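Local coordinates for tetrapyrrole methylase family protein (Chlorobaculum tepidum, PDB 3HH1) that probably methylates the ribose 2'-hydroxyl of a 16S rRNA cytidine from S-adenosylmethionine, this chain being the N-terminal part of that RsmI-type enzyme, within its tetrapyrrole-methylase domain, at residues D19-T22 with F23-N27; R67-R70 with Q71-L75. All coordinates share one frame; numbering follows the deposited sequence.

Contact 1: D19-T22 with F23-N27; sequences DDMT and FRAVN
Thr-22 is the N-cap of the helix that opens at Phe-23, its OG1 making the capping bond while its carbonyl starts the backbone bonding. OG1 of Thr-22 accepts from Ala-25 N at 3.1 Å with an N-H...O angle of 155°. What brings it there is a chi1 of 68°, which sets OG1 between the backbone N and the carbonyl carbon, while CG2 lies anti to that carbon. The carbonyl O of Thr-22 takes Val-26 N at 3.0 Å, nearly head-on, as the first i to i+4 bond. The cap starts helix 23-31 after the loop that leaves strand 8-13. Packing is close on the inner side, where selenomethionine Met-21 bends at chi3 and brings its terminal CE to 3.7 Å from Ala-25 CB. CB of Met-21 sits 4.0 Å from Val-26 CG2, the two side chains crossing at about a right angle. Phe-50 touches both Met-21 and Val-26, and Ala-25 reaches Val-11 of strand 8-13. The outer side is much looser: Phe-23 points away, its side chain coming near Thr-22 through CB, and the guanidinium of Arg-24 leads off from an exposed residue whose CB stays 3.9 Å from Thr-22 OG1.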
ATOM      1  N   ASP A  19      19.229   8.913  -5.696  1.00 23.71           N
ATOM      2  CA  ASP A  19      20.317   8.081  -6.261  1.00 23.81           C
ATOM      3  C   ASP A  19      20.565   6.806  -5.442  1.00 22.59           C
ATOM      4  O   ASP A  19      21.244   5.875  -5.927  1.00 21.50           O
ATOM      5  CB  ASP A  19      21.600   8.896  -6.422  1.00 24.57           C
ATOM      6  CG  ASP A  19      21.592   9.783  -7.669  1.00 28.21           C
ATOM      7  OD1 ASP A  19      20.703   9.648  -8.572  1.00 34.25           O
ATOM      8  OD2 ASP A  19      22.513  10.597  -7.768  1.00 34.13           O
ATOM      9  N   ASP A  20      19.992   6.725  -4.230  1.00 21.05           N
ATOM     10  CA  ASP A  20      20.041   5.463  -3.463  1.00 20.72           C
ATOM     11  C   ASP A  20      19.003   4.399  -3.858  1.00 19.53           C
ATOM     12  O   ASP A  20      19.032   3.275  -3.347  1.00 17.19           O
ATOM     13  CB  ASP A  20      19.980   5.736  -1.958  1.00 22.34           C
ATOM     14  CG  ASP A  20      21.295   6.313  -1.430  1.00 24.62           C
ATOM     15  OD1 ASP A  20      22.349   6.102  -2.075  1.00 30.70           O
ATOM     16  OD2 ASP A  20      21.271   6.990  -0.382  1.00 30.73           O
HETATM   17  N   MSE A  21      18.102   4.742  -4.769  1.00 17.85           N
HETATM   18  CA  MSE A  21      17.199   3.750  -5.343  1.00 17.50           C
HETATM   19  C   MSE A  21      17.999   2.680  -6.041  1.00 17.26           C
HETATM   20  O   MSE A  21      19.067   2.972  -6.600  1.00 16.49           O
HETATM   21  CB  MSE A  21      16.267   4.386  -6.345  1.00 17.97           C
HETATM   22  CG  MSE A  21      15.264   5.288  -5.674  1.00 21.50           C
HETATM   23 SE   MSE A  21      13.998   6.024  -7.010  0.80 27.78          SE
HETATM   24  CE  MSE A  21      13.408   4.419  -7.902  1.00 26.86           C
ATOM     25  N   THR A  22      17.486   1.453  -6.031  1.00 15.30           N
ATOM     26  CA  THR A  22      18.198   0.384  -6.731  1.00 15.05           C
ATOM     27  C   THR A  22      18.158   0.528  -8.239  1.00 15.37           C
ATOM     28  O   THR A  22      17.192   1.051  -8.850  1.00 14.81           O
ATOM     29  CB  THR A  22      17.687  -1.022  -6.359  1.00 15.46           C
ATOM     30  OG1 THR A  22      16.359  -1.169  -6.873  1.00 15.54           O
ATOM     31  CG2 THR A  22      17.718  -1.273  -4.846  1.00 15.11           C
ATOM     32  N   PHE A  23      19.205   0.006  -8.869  1.00 14.31           N
ATOM     33  CA  PHE A  23      19.237  -0.058 -10.314  1.00 15.29           C
ATOM     34  C   PHE A  23      17.982  -0.708 -10.880  1.00 15.36           C
ATOM     35  O   PHE A  23      17.377  -0.231 -11.839  1.00 14.99           O
ATOM     36  CB  PHE A  23      20.487  -0.802 -10.791  1.00 14.35           C
ATOM     37  CG  PHE A  23      20.607  -0.858 -12.288  1.00 17.33           C
ATOM     38  CD1 PHE A  23      21.203   0.155 -12.966  1.00 18.25           C
ATOM     39  CD2 PHE A  23      20.074  -1.929 -13.005  1.00 20.77           C
ATOM     40  CE1 PHE A  23      21.306   0.131 -14.354  1.00 21.03           C
ATOM     41  CE2 PHE A  23      20.141  -1.947 -14.414  1.00 21.43           C
ATOM     42  CZ  PHE A  23      20.767  -0.921 -15.064  1.00 22.36           C
ATOM     43  N   ARG A  24      17.576  -1.799 -10.265  1.00 16.36           N
ATOM     44  CA  ARG A  24      16.367  -2.513 -10.678  1.00 18.73           C
ATOM     45  C   ARG A  24      15.170  -1.606 -10.705  1.00 17.44           C
ATOM     46  O   ARG A  24      14.395  -1.647 -11.652  1.00 19.36           O
ATOM     47  CB  ARG A  24      16.087  -3.708  -9.759  1.00 19.70           C
ATOM     48  CG  ARG A  24      15.001  -4.635 -10.316  1.00 24.41           C
ATOM     49  CD  ARG A  24      14.446  -5.499  -9.245  1.00 32.02           C
ATOM     50  NE  ARG A  24      15.476  -6.187  -8.461  1.00 37.94           N
ATOM     51  CZ  ARG A  24      15.857  -7.456  -8.617  1.00 42.74           C
ATOM     52  NH1 ARG A  24      16.806  -7.949  -7.828  1.00 43.99           N
ATOM     53  NH2 ARG A  24      15.318  -8.233  -9.560  1.00 45.88           N
ATOM     54  N   ALA A  25      15.005  -0.794  -9.675  1.00 17.05           N
ATOM     55  CA  ALA A  25      13.880   0.118  -9.597  1.00 16.28           C
ATOM     56  C   ALA A  25      13.930   1.210 -10.653  1.00 16.28           C
ATOM     57  O   ALA A  25      12.927   1.494 -11.318  1.00 15.67           O
ATOM     58  CB  ALA A  25      13.780   0.741  -8.176  1.00 14.55           C
ATOM     59  N   VAL A  26      15.100   1.805 -10.859  1.00 15.09           N
ATOM     60  CA  VAL A  26      15.228   2.872 -11.869  1.00 15.42           C
ATOM     61  C   VAL A  26      15.035   2.278 -13.275  1.00 16.35           C
ATOM     62  O   VAL A  26      14.384   2.876 -14.127  1.00 16.81           O
ATOM     63  CB  VAL A  26      16.600   3.610 -11.717  1.00 14.53           C
ATOM     64  CG1 VAL A  26      16.791   4.674 -12.789  1.00 17.33           C
ATOM     65  CG2 VAL A  26      16.733   4.253 -10.303  1.00 14.66           C
ATOM     66  N   ASN A  27      15.565   1.101 -13.499  1.00 15.92           N
ATOM     67  CA  ASN A  27      15.489   0.467 -14.820  1.00 18.20           C
ATOM     68  C   ASN A  27      14.037   0.117 -15.125  1.00 17.15           C
ATOM     69  O   ASN A  27      13.599   0.219 -16.267  1.00 17.25           O
ATOM     70  CB  ASN A  27      16.348  -0.756 -14.859  1.00 17.78           C
ATOM     71  CG  ASN A  27      16.685  -1.200 -16.254  1.00 23.69           C
ATOM     72  OD1 ASN A  27      16.338  -2.290 -16.650  1.00 28.30           O
ATOM     73  ND2 ASN A  27      17.368  -0.361 -16.991  1.00 25.69           N
TER

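Contact 2: R67-R70 with Q71-L75; sequences RAVR and QVIEL. With SO4 (sulfate ion), chain E.
Residues 67-70 run straight into 71-75 as one alpha helix, with four successive i to i+4 backbone bonds crossing from the first turn to the next. The straightest joins Ile-73 N to Val-69 O, 2.9 Å at 172°. On the polar side, Arg-67 and Arg-70, one turn apart, hold a sulfate, probably from the crystallisation liquor. Arg-67, extended from CG to NE, gives NE to sulfate O3 at 2.7 Å, at the edge of its guanidinium, and adds a weak bond from NH1 to O4. Arg-70 bends at chi3 and sends NH2 to sulfate O1 at 2.8 Å, almost linear at 176°. Gln-71 lies over one face of the Arg-67 guanidinium near its rim, the amide turned 49° from it. Gln-71 NE2 makes a weak bond to Arg-67 O at 3.5 Å, whereas OE1 accepts from Arg-56 NH2. A leucine in place of Gln-71 would probably leave Arg-56 NH2 without this acceptor and Arg-67 O with its backbone donor but not the amide. Glu-74 runs alongside Arg-70, with Glu-74 OE2 3.3 Å from Arg-70 CG, yet Arg-70 NE and Glu-74 OE2 stay 4.5 Å apart, too far for a salt bridge. Val-69 and Ile-73 run next to each other, their CG1 atoms 4.1 Å apart. Inward, Ala-68, Gln-71 and Val-72 pack on Val-58 of strand 57-59, Val-72 also reaches Ala-36 of strand 34-37, and Val-69 meets Met-100 and Ala-103 of helix 98-106.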
ATOM      1  N   ARG A  67     -10.901   6.714 -15.565  1.00 23.31           N
ATOM      2  CA  ARG A  67     -10.123   6.897 -16.775  1.00 22.50           C
ATOM      3  C   ARG A  67      -8.689   6.382 -16.578  1.00 21.01           C
ATOM      4  O   ARG A  67      -8.150   5.719 -17.459  1.00 20.45           O
ATOM      5  CB  ARG A  67     -10.125   8.378 -17.160  1.00 22.26           C
ATOM      6  CG  ARG A  67      -9.279   8.701 -18.355  1.00 25.32           C
ATOM      7  CD  ARG A  67      -9.396  10.155 -18.819  1.00 28.74           C
ATOM      8  NE  ARG A  67      -8.925  10.221 -20.202  1.00 31.95           N
ATOM      9  CZ  ARG A  67      -7.674  10.448 -20.585  1.00 33.65           C
ATOM     10  NH1 ARG A  67      -7.379  10.426 -21.875  1.00 35.98           N
ATOM     11  NH2 ARG A  67      -6.715  10.703 -19.709  1.00 36.77           N
ATOM     12  N   ALA A  68      -8.072   6.677 -15.423  1.00 20.38           N
ATOM     13  CA  ALA A  68      -6.705   6.215 -15.140  1.00 20.83           C
ATOM     14  C   ALA A  68      -6.685   4.713 -14.980  1.00 20.34           C
ATOM     15  O   ALA A  68      -5.838   4.053 -15.557  1.00 19.55           O
ATOM     16  CB  ALA A  68      -6.097   6.917 -13.885  1.00 20.90           C
ATOM     17  N   VAL A  69      -7.654   4.170 -14.265  1.00 20.26           N
ATOM     18  CA  VAL A  69      -7.739   2.718 -14.101  1.00 20.61           C
ATOM     19  C   VAL A  69      -7.939   2.028 -15.461  1.00 19.99           C
ATOM     20  O   VAL A  69      -7.279   1.047 -15.784  1.00 20.76           O
ATOM     21  CB  VAL A  69      -8.871   2.297 -13.132  1.00 20.98           C
ATOM     22  CG1 VAL A  69      -8.868   0.836 -13.017  1.00 22.76           C
ATOM     23  CG2 VAL A  69      -8.696   2.890 -11.750  1.00 21.64           C
ATOM     24  N   ARG A  70      -8.843   2.555 -16.270  1.00 20.60           N
ATOM     25  CA  ARG A  70      -9.088   1.987 -17.584  1.00 20.05           C
ATOM     26  C   ARG A  70      -7.830   1.977 -18.425  1.00 19.52           C
ATOM     27  O   ARG A  70      -7.515   0.973 -19.062  1.00 19.23           O
ATOM     28  CB  ARG A  70     -10.181   2.732 -18.310  1.00 20.46           C
ATOM     29  CG  ARG A  70     -10.541   2.122 -19.610  1.00 23.31           C
ATOM     30  CD  ARG A  70     -11.857   2.653 -20.125  1.00 26.79           C
ATOM     31  NE  ARG A  70     -11.821   4.107 -20.282  1.00 29.61           N
ATOM     32  CZ  ARG A  70     -12.469   4.993 -19.524  1.00 33.49           C
ATOM     33  NH1 ARG A  70     -13.280   4.618 -18.522  1.00 36.08           N
ATOM     34  NH2 ARG A  70     -12.322   6.286 -19.794  1.00 35.26           N
ATOM     35  N   GLN A  71      -7.110   3.085 -18.440  1.00 18.54           N
ATOM     36  CA  GLN A  71      -5.882   3.178 -19.222  1.00 19.55           C
ATOM     37  C   GLN A  71      -4.842   2.144 -18.798  1.00 19.98           C
ATOM     38  O   GLN A  71      -4.190   1.527 -19.661  1.00 18.07           O
ATOM     39  CB  GLN A  71      -5.256   4.559 -19.108  1.00 18.93           C
ATOM     40  CG  GLN A  71      -6.032   5.631 -19.840  1.00 20.77           C
ATOM     41  CD  GLN A  71      -5.363   6.950 -19.654  1.00 24.29           C
ATOM     42  OE1 GLN A  71      -4.816   7.496 -20.580  1.00 31.57           O
ATOM     43  NE2 GLN A  71      -5.302   7.411 -18.439  1.00 25.19           N
ATOM     44  N   VAL A  72      -4.695   1.962 -17.490  1.00 18.43           N
ATOM     45  CA  VAL A  72      -3.711   1.016 -16.957  1.00 18.37           C
ATOM     46  C   VAL A  72      -4.126  -0.408 -17.286  1.00 18.51           C
ATOM     47  O   VAL A  72      -3.296  -1.195 -17.772  1.00 19.31           O
ATOM     48  CB  VAL A  72      -3.519   1.197 -15.436  1.00 19.57           C
ATOM     49  CG1 VAL A  72      -2.785  -0.014 -14.774  1.00 19.44           C
ATOM     50  CG2 VAL A  72      -2.839   2.545 -15.140  1.00 17.79           C
ATOM     51  N   ILE A  73      -5.395  -0.742 -17.062  1.00 16.06           N
ATOM     52  CA  ILE A  73      -5.866  -2.097 -17.352  1.00 16.98           C
ATOM     53  C   ILE A  73      -5.755  -2.413 -18.829  1.00 16.69           C
ATOM     54  O   ILE A  73      -5.327  -3.509 -19.188  1.00 16.55           O
ATOM     55  CB  ILE A  73      -7.326  -2.361 -16.856  1.00 17.04           C
ATOM     56  CG1 ILE A  73      -7.437  -2.252 -15.322  1.00 22.00           C
ATOM     57  CG2 ILE A  73      -7.878  -3.729 -17.371  1.00 15.90           C
ATOM     58  CD1 ILE A  73      -6.731  -3.298 -14.533  1.00 24.82           C
ATOM     59  N   GLU A  74      -6.093  -1.456 -19.696  1.00 15.83           N
ATOM     60  CA  GLU A  74      -5.971  -1.677 -21.122  1.00 16.70           C
ATOM     61  C   GLU A  74      -4.536  -1.922 -21.502  1.00 16.70           C
ATOM     62  O   GLU A  74      -4.251  -2.834 -22.297  1.00 18.34           O
ATOM     63  CB  GLU A  74      -6.597  -0.535 -21.916  1.00 17.49           C
ATOM     64  CG  GLU A  74      -8.110  -0.586 -21.798  1.00 19.94           C
ATOM     65  CD  GLU A  74      -8.843   0.523 -22.529  1.00 26.66           C
ATOM     66  OE1 GLU A  74      -8.189   1.393 -23.137  1.00 32.18           O
ATOM     67  OE2 GLU A  74     -10.096   0.534 -22.470  1.00 29.28           O
ATOM     68  N   LEU A  75      -3.609  -1.138 -20.957  1.00 17.26           N
ATOM     69  CA  LEU A  75      -2.195  -1.328 -21.297  1.00 17.65           C
ATOM     70  C   LEU A  75      -1.684  -2.715 -20.834  1.00 16.43           C
ATOM     71  O   LEU A  75      -0.999  -3.400 -21.570  1.00 17.46           O
ATOM     72  CB  LEU A  75      -1.379  -0.225 -20.702  1.00 18.41           C
ATOM     73  CG  LEU A  75      -0.020   0.170 -21.284  1.00 24.35           C
ATOM     74  CD1 LEU A  75       0.125   0.004 -22.814  1.00 28.27           C
ATOM     75  CD2 LEU A  75       0.250   1.582 -20.867  1.00 27.96           C
TER
HETATM   76  S   SO4 E   1     -10.885   8.261 -22.566  1.00103.42           S
HETATM   77  O1  SO4 E   1     -10.652   6.991 -21.863  1.00102.15           O
HETATM   78  O2  SO4 E   1     -12.087   8.138 -23.391  1.00103.14           O
HETATM   79  O3  SO4 E   1     -11.077   9.350 -21.609  1.00103.43           O
HETATM   80  O4  SO4 E   1      -9.743   8.610 -23.414  1.00103.06           O

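Overall arrangement
Contact 1 comes first along the chain, where the loop after strand 8-13 enters helix 23-31; contact 2 follows within helix 65-77. Their centres lie 25 Å apart, on opposite sides of the chain's centre, and their nearest atoms are about 14 Å from each other, so they do not touch. Both belong to one alpha/beta unit of the tetrapyrrole-methylase family, built around a parallel sheet ordered 57-59, 34-37, 82-87, 8-13, 111-114. Contact 1 is tied to strand 8-13, whereas contact 2 covers the 57-59 and 34-37 end. They are thus independent local elements in the N-terminal part of a probable RsmI methyltransferase, each on a helix packed against its own region of the shared sheet.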